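Local coordinates for phosphatase (Thermotoga maritima, PDB 1NF2), which is probably a magnesium-dependent phosphatase of the haloacid dehalogenase-like family, removing phosphate from its substrates, at residues Y2-D8 with E208-D214; K30-C35 with T263-D267. All blocks are in the same frame, centred on the assembly; numbering follows the deposited sequence.

Contact 1 of 2, residues Y2-D8 with E208-D214; sequences YRVFVFD and EIVVFGD. With MG (magnesium ion), chain F.
Asp-8 and Asp-214 reach one magnesium ion from the C-terminal side of two neighbouring parallel strands: Asp-8 OD1 lies 2.5 Å and Asp-214 OD2 2.7 Å from the metal. These two oxygens stay 3.5 Å apart; the two side chains cross at about a right angle, with the carboxylate planes 72° apart. Asp-8 turns CG away from its own backbone N (chi1 -176°), which carries OD1 to the metal, and its other oxygen, OD2, is salt-bridged to Lys-191. Asp-10 completes the protein ligands, while the backbone N of Asp-214 is hydrogen-bonded to Asp-218 OD1. Behind the metal, Asp-8 N donates to Phe-212 O at 3.2 Å, and Val-6 is gripped through both backbone polar atoms, its N reaching Val-210 O at 2.8 Å and its O accepting from Phe-212 N. On one face of the sheet the Phe-7 and Phe-212 rings lie side by side, planes 25° apart and slid so that they barely overlap, both touching Val-254 of helix 253-258. On the other, Val-6 CB meets Val-211 CG1 at 3.6 Å, both residues touching Leu-195 of helix 191-202. Paired central strands presenting metal-binding aspartates at their C-terminal side are characteristic of the Rossmann-like core of haloacid dehalogenase-like hydrolases.

Contact 2 of 2, residues K30-C35 with T263-D267; sequences KLSRKC and TDCLD
Lys-34 lays its aliphatic chain along Cys-265, beside the disulfide that joins Cys-265 to Cys-35. Its CB faces Cys-265 CB at 3.9 Å; CG, swung away from the lysine's own N (chi1 167°), moves on to Cys-265 CA at 3.8 Å, and CD presses against that same CA at 3.2 Å, a tight carbon contact. Bends at chi3 and chi4 then leave NZ 5.1 Å from OD2 of the poorly ordered Asp-267, too far for a salt bridge. The disulfide, with SG of Cys-35 and SG of Cys-265 2.0 Å apart, has a left-handed twist (chi3 -90°), whereas chi1 of Cys-265 (26°) is far from staggered and suggests some strain. Leu-31 CD2 packs against Cys-265 SG and, obliquely, Thr-263 OG1. That hydroxyl donates to Asp-264 O at 2.8 Å from above the carbonyl plane, which probably helps hold the backbone ahead of Cys-265. A valine in place of Thr-263 would probably leave the Asp-264 carbonyl without its hydroxyl partner and cost the weak link to Tyr-2 O. Leu-266 crosses Lys-30 at about a right angle, CD2 lying 3.4 Å from Lys-30 CB. The arrangement is a disulfide cross-link tying the C-terminal tail to the turn between helix 22-31 and strand 36-40.

In the fold
Segment 2-8 joins the two contacts, whose centres lie about 14 Å apart. Its last residue, Asp-8, belongs to the magnesium site of contact 1, while its first residues, Tyr-2 and Arg-3, touch contact 2. There Arg-3 NH2 forms a salt bridge with Asp-264 OD1 at 3.0 Å, and Tyr-2 O has a weak hydrogen bond with Thr-263 OG1. The Phe-5 ring fills in between, its CZ 3.5 Å from Thr-263 OG1 and its CD2 3.6 Å from Leu-31 CD1. Strand 36-40, which follows Cys-35, pairs with strand 4-8 on the side away from 209-213. The disulfide is remote from the metal: Cys-35 SG and the magnesium ion are 23.7 Å apart.

Contact 1 of 2, residues Y2-D8 with E208-D214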
loop_
_atom_site.group_PDB
_atom_site.type_symbol
_atom_site.label_atom_id
_atom_site.label_comp_id
_atom_site.label_asym_id
_atom_site.label_seq_id
_atom_site.Cartn_x
_atom_site.Cartn_y
_atom_site.Cartn_z
ATOM N N TYR A 2 24.679 -4.265 0.067
ATOM C CA TYR A 2 23.279 -4.157 -0.320
ATOM C C TYR A 2 23.116 -3.358 -1.598
ATOM O O TYR A 2 23.785 -2.342 -1.788
ATOM C CB TYR A 2 22.502 -3.504 0.824
ATOM C CG TYR A 2 22.443 -4.402 2.024
ATOM C CD1 TYR A 2 21.472 -5.404 2.111
ATOM C CD2 TYR A 2 23.410 -4.329 3.025
ATOM C CE1 TYR A 2 21.469 -6.315 3.157
ATOM C CE2 TYR A 2 23.415 -5.240 4.083
ATOM C CZ TYR A 2 22.439 -6.234 4.137
ATOM O OH TYR A 2 22.441 -7.169 5.148
ATOM N N ARG A 3 22.223 -3.814 -2.475
ATOM C CA ARG A 3 21.991 -3.136 -3.751
ATOM C C ARG A 3 20.518 -2.837 -4.026
ATOM O O ARG A 3 20.191 -2.224 -5.040
ATOM C CB ARG A 3 22.540 -3.980 -4.905
ATOM C CG ARG A 3 24.010 -4.326 -4.779
ATOM C CD ARG A 3 24.490 -5.150 -5.965
ATOM N NE ARG A 3 25.928 -5.404 -5.923
ATOM C CZ ARG A 3 26.538 -6.117 -4.981
ATOM N NH1 ARG A 3 25.835 -6.651 -3.996
ATOM N NH2 ARG A 3 27.852 -6.300 -5.028
ATOM N N VAL A 4 19.640 -3.266 -3.125
ATOM C CA VAL A 4 18.201 -3.054 -3.288
ATOM C C VAL A 4 17.657 -2.463 -1.993
ATOM O O VAL A 4 17.843 -3.022 -0.919
ATOM C CB VAL A 4 17.487 -4.388 -3.614
ATOM C CG1 VAL A 4 15.972 -4.169 -3.779
ATOM C CG2 VAL A 4 18.084 -4.974 -4.890
ATOM N N PHE A 5 16.984 -1.327 -2.114
ATOM C CA PHE A 5 16.466 -0.607 -0.961
ATOM C C PHE A 5 14.946 -0.417 -1.020
ATOM O O PHE A 5 14.433 0.325 -1.850
ATOM C CB PHE A 5 17.200 0.739 -0.890
ATOM C CG PHE A 5 18.705 0.598 -0.845
ATOM C CD1 PHE A 5 19.360 0.324 0.357
ATOM C CD2 PHE A 5 19.456 0.661 -2.016
ATOM C CE1 PHE A 5 20.741 0.106 0.394
ATOM C CE2 PHE A 5 20.839 0.445 -1.993
ATOM C CZ PHE A 5 21.483 0.164 -0.785
ATOM N N VAL A 6 14.234 -1.098 -0.129
ATOM C CA VAL A 6 12.774 -1.025 -0.102
ATOM C C VAL A 6 12.268 -0.123 1.026
ATOM O O VAL A 6 12.639 -0.292 2.183
ATOM C CB VAL A 6 12.175 -2.441 0.047
ATOM C CG1 VAL A 6 10.645 -2.375 -0.040
ATOM C CG2 VAL A 6 12.736 -3.351 -1.054
ATOM N N PHE A 7 11.405 0.824 0.684
ATOM C CA PHE A 7 10.889 1.771 1.666
ATOM C C PHE A 7 9.365 1.866 1.710
ATOM O O PHE A 7 8.720 2.062 0.679
ATOM C CB PHE A 7 11.393 3.190 1.357
ATOM C CG PHE A 7 12.880 3.307 1.197
ATOM C CD1 PHE A 7 13.709 3.421 2.309
ATOM C CD2 PHE A 7 13.451 3.349 -0.073
ATOM C CE1 PHE A 7 15.095 3.581 2.161
ATOM C CE2 PHE A 7 14.838 3.508 -0.233
ATOM C CZ PHE A 7 15.657 3.624 0.888
ATOM N N ASP A 8 8.784 1.743 2.896
ATOM C CA ASP A 8 7.343 1.930 3.015
ATOM C C ASP A 8 7.274 3.461 3.000
ATOM O O ASP A 8 8.280 4.126 3.282
ATOM C CB ASP A 8 6.827 1.391 4.356
ATOM C CG ASP A 8 5.303 1.477 4.490
ATOM O OD1 ASP A 8 4.765 1.009 5.519
ATOM O OD2 ASP A 8 4.638 2.007 3.579
ATOM N N GLU A 208 21.043 -9.040 -0.588
ATOM C CA GLU A 208 21.351 -7.686 -1.026
ATOM C C GLU A 208 20.175 -6.717 -0.869
ATOM O O GLU A 208 20.215 -5.600 -1.386
ATOM C CB GLU A 208 21.792 -7.722 -2.488
ATOM C CG GLU A 208 20.913 -8.604 -3.346
ATOM C CD GLU A 208 21.213 -8.481 -4.827
ATOM O OE1 GLU A 208 22.401 -8.332 -5.188
ATOM O OE2 GLU A 208 20.257 -8.544 -5.631
ATOM N N ILE A 209 19.146 -7.135 -0.139
ATOM C CA ILE A 209 17.953 -6.312 0.049
ATOM C C ILE A 209 17.751 -5.793 1.465
ATOM O O ILE A 209 17.882 -6.542 2.426
ATOM C CB ILE A 209 16.678 -7.098 -0.323
ATOM C CG1 ILE A 209 16.797 -7.645 -1.749
ATOM C CG2 ILE A 209 15.459 -6.196 -0.213
ATOM C CD1 ILE A 209 15.587 -8.438 -2.202
ATOM N N VAL A 210 17.426 -4.506 1.575
ATOM C CA VAL A 210 17.143 -3.886 2.866
ATOM C C VAL A 210 15.713 -3.339 2.797
ATOM O O VAL A 210 15.314 -2.797 1.769
ATOM C CB VAL A 210 18.072 -2.680 3.157
ATOM C CG1 VAL A 210 17.881 -2.209 4.596
ATOM C CG2 VAL A 210 19.498 -3.057 2.913
ATOM N N VAL A 211 14.949 -3.485 3.879
ATOM C CA VAL A 211 13.583 -2.959 3.916
ATOM C C VAL A 211 13.395 -2.096 5.160
ATOM O O VAL A 211 13.858 -2.445 6.247
ATOM C CB VAL A 211 12.504 -4.094 3.943
ATOM C CG1 VAL A 211 12.568 -4.904 2.667
ATOM C CG2 VAL A 211 12.727 -5.000 5.124
ATOM N N PHE A 212 12.749 -0.948 4.980
ATOM C CA PHE A 212 12.449 -0.039 6.082
ATOM C C PHE A 212 10.931 -0.075 6.238
ATOM O O PHE A 212 10.208 0.076 5.255
ATOM C CB PHE A 212 12.875 1.404 5.748
ATOM C CG PHE A 212 14.368 1.624 5.719
ATOM C CD1 PHE A 212 15.009 2.264 6.773
ATOM C CD2 PHE A 212 15.120 1.223 4.630
ATOM C CE1 PHE A 212 16.385 2.505 6.740
ATOM C CE2 PHE A 212 16.500 1.456 4.587
ATOM C CZ PHE A 212 17.127 2.101 5.648
ATOM N N GLY A 213 10.463 -0.273 7.464
ATOM C CA GLY A 213 9.035 -0.315 7.701
ATOM C C GLY A 213 8.654 0.092 9.112
ATOM O O GLY A 213 9.514 0.384 9.947
ATOM N N ASP A 214 7.352 0.117 9.370
ATOM C CA ASP A 214 6.824 0.483 10.672
ATOM C C ASP A 214 5.544 -0.303 10.963
ATOM O O ASP A 214 5.070 -0.330 12.105
ATOM C CB ASP A 214 6.487 1.972 10.687
ATOM C CG ASP A 214 5.209 2.282 9.912
ATOM O OD1 ASP A 214 4.511 3.253 10.280
ATOM O OD2 ASP A 214 4.899 1.558 8.935
HETATM MG MG MG F . 3.295 2.456 6.928
#

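Contact 2 of 2, residues K30-C35 with T263-D267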
loop_
_atom_site.group_PDB
_atom_site.type_symbol
_atom_site.label_atom_id
_atom_site.label_comp_id
_atom_site.label_asym_id
_atom_site.label_seq_id
_atom_site.Cartn_x
_atom_site.Cartn_y
_atom_site.Cartn_z
ATOM N N LYS A 30 21.157 9.629 -4.329
ATOM C CA LYS A 30 22.491 9.059 -4.482
ATOM C C LYS A 30 22.449 7.548 -4.749
ATOM O O LYS A 30 23.199 7.035 -5.585
ATOM C CB LYS A 30 23.327 9.362 -3.234
ATOM C CG LYS A 30 23.639 10.842 -3.057
ATOM C CD LYS A 30 24.227 11.131 -1.683
ATOM C CE LYS A 30 25.482 10.313 -1.436
ATOM N NZ LYS A 30 26.022 10.530 -0.062
ATOM N N LEU A 31 21.572 6.838 -4.043
ATOM C CA LEU A 31 21.442 5.397 -4.231
ATOM C C LEU A 31 20.874 5.046 -5.599
ATOM O O LEU A 31 21.364 4.129 -6.261
ATOM C CB LEU A 31 20.526 4.788 -3.166
ATOM C CG LEU A 31 21.043 4.632 -1.740
ATOM C CD1 LEU A 31 19.945 4.010 -0.880
ATOM C CD2 LEU A 31 22.283 3.755 -1.738
ATOM N N SER A 32 19.837 5.775 -6.012
ATOM C CA SER A 32 19.163 5.526 -7.284
ATOM C C SER A 32 20.128 5.453 -8.455
ATOM O O SER A 32 19.786 4.949 -9.526
ATOM C CB SER A 32 18.120 6.604 -7.552
ATOM O OG SER A 32 18.736 7.794 -7.996
ATOM N N ARG A 33 21.330 5.979 -8.255
ATOM C CA ARG A 33 22.346 5.939 -9.290
ATOM C C ARG A 33 23.068 4.611 -9.118
ATOM O O ARG A 33 23.688 4.359 -8.083
ATOM C CB ARG A 33 23.325 7.102 -9.128
ATOM C CG ARG A 33 24.488 7.080 -10.105
ATOM C CD ARG A 33 24.029 7.108 -11.553
ATOM N NE ARG A 33 25.166 7.148 -12.470
ATOM C CZ ARG A 33 25.057 7.197 -13.794
ATOM N NH1 ARG A 33 23.857 7.214 -14.363
ATOM N NH2 ARG A 33 26.147 7.234 -14.551
ATOM N N LYS A 34 22.962 3.759 -10.132
ATOM C CA LYS A 34 23.583 2.438 -10.118
ATOM C C LYS A 34 22.812 1.390 -9.306
ATOM O O LYS A 34 22.900 0.201 -9.611
ATOM C CB LYS A 34 25.034 2.520 -9.609
ATOM C CG LYS A 34 25.651 1.163 -9.269
ATOM C CD LYS A 34 27.111 1.270 -8.845
ATOM C CE LYS A 34 28.064 1.238 -10.035
ATOM N NZ LYS A 34 27.801 2.319 -11.026
ATOM N N CYS A 35 22.061 1.816 -8.286
ATOM C CA CYS A 35 21.306 0.871 -7.450
ATOM C C CYS A 35 19.772 0.926 -7.573
ATOM O O CYS A 35 19.208 1.881 -8.100
ATOM C CB CYS A 35 21.713 1.021 -5.978
ATOM S SG CYS A 35 23.307 0.234 -5.553
ATOM N N THR A 263 27.028 -0.565 1.157
ATOM C CA THR A 263 26.360 -0.560 -0.118
ATOM C C THR A 263 27.252 -0.346 -1.320
ATOM O O THR A 263 28.279 0.335 -1.242
ATOM C CB THR A 263 25.295 0.536 -0.143
ATOM O OG1 THR A 263 24.853 0.741 -1.486
ATOM C CG2 THR A 263 25.867 1.834 0.380
ATOM N N ASP A 264 26.846 -0.940 -2.436
ATOM C CA ASP A 264 27.556 -0.764 -3.686
ATOM C C ASP A 264 27.176 0.663 -4.058
ATOM O O ASP A 264 26.921 1.477 -3.173
ATOM C CB ASP A 264 27.048 -1.756 -4.737
ATOM C CG ASP A 264 28.057 -2.843 -5.049
ATOM O OD1 ASP A 264 28.501 -3.535 -4.110
ATOM O OD2 ASP A 264 28.404 -3.007 -6.237
ATOM N N CYS A 265 27.086 0.956 -5.351
ATOM C CA CYS A 265 26.757 2.308 -5.806
ATOM C C CYS A 265 27.552 3.345 -5.000
ATOM O O CYS A 265 28.233 2.996 -4.035
ATOM C CB CYS A 265 25.247 2.578 -5.697
ATOM S SG CYS A 265 24.306 1.629 -4.459
ATOM N N LEU A 266 27.490 4.610 -5.399
ATOM C CA LEU A 266 28.296 5.623 -4.732
ATOM C C LEU A 266 29.767 5.203 -4.678
ATOM O O LEU A 266 30.599 5.881 -4.065
ATOM C CB LEU A 266 27.770 5.785 -3.298
ATOM C CG LEU A 266 26.270 5.852 -3.054
ATOM C CD1 LEU A 266 25.991 5.916 -1.554
ATOM C CD2 LEU A 266 25.705 7.051 -3.762
ATOM N N ASP A 267 30.074 4.079 -5.325
ATOM C CA ASP A 267 31.423 3.524 -5.357
ATOM C C ASP A 267 31.836 3.042 -3.969
ATOM O O ASP A 267 32.953 3.289 -3.518
ATOM C CB ASP A 267 32.421 4.565 -5.870
ATOM C CG ASP A 267 32.238 4.873 -7.344
ATOM O OD1 ASP A 267 32.989 5.726 -7.863
ATOM O OD2 ASP A 267 31.350 4.263 -7.983
#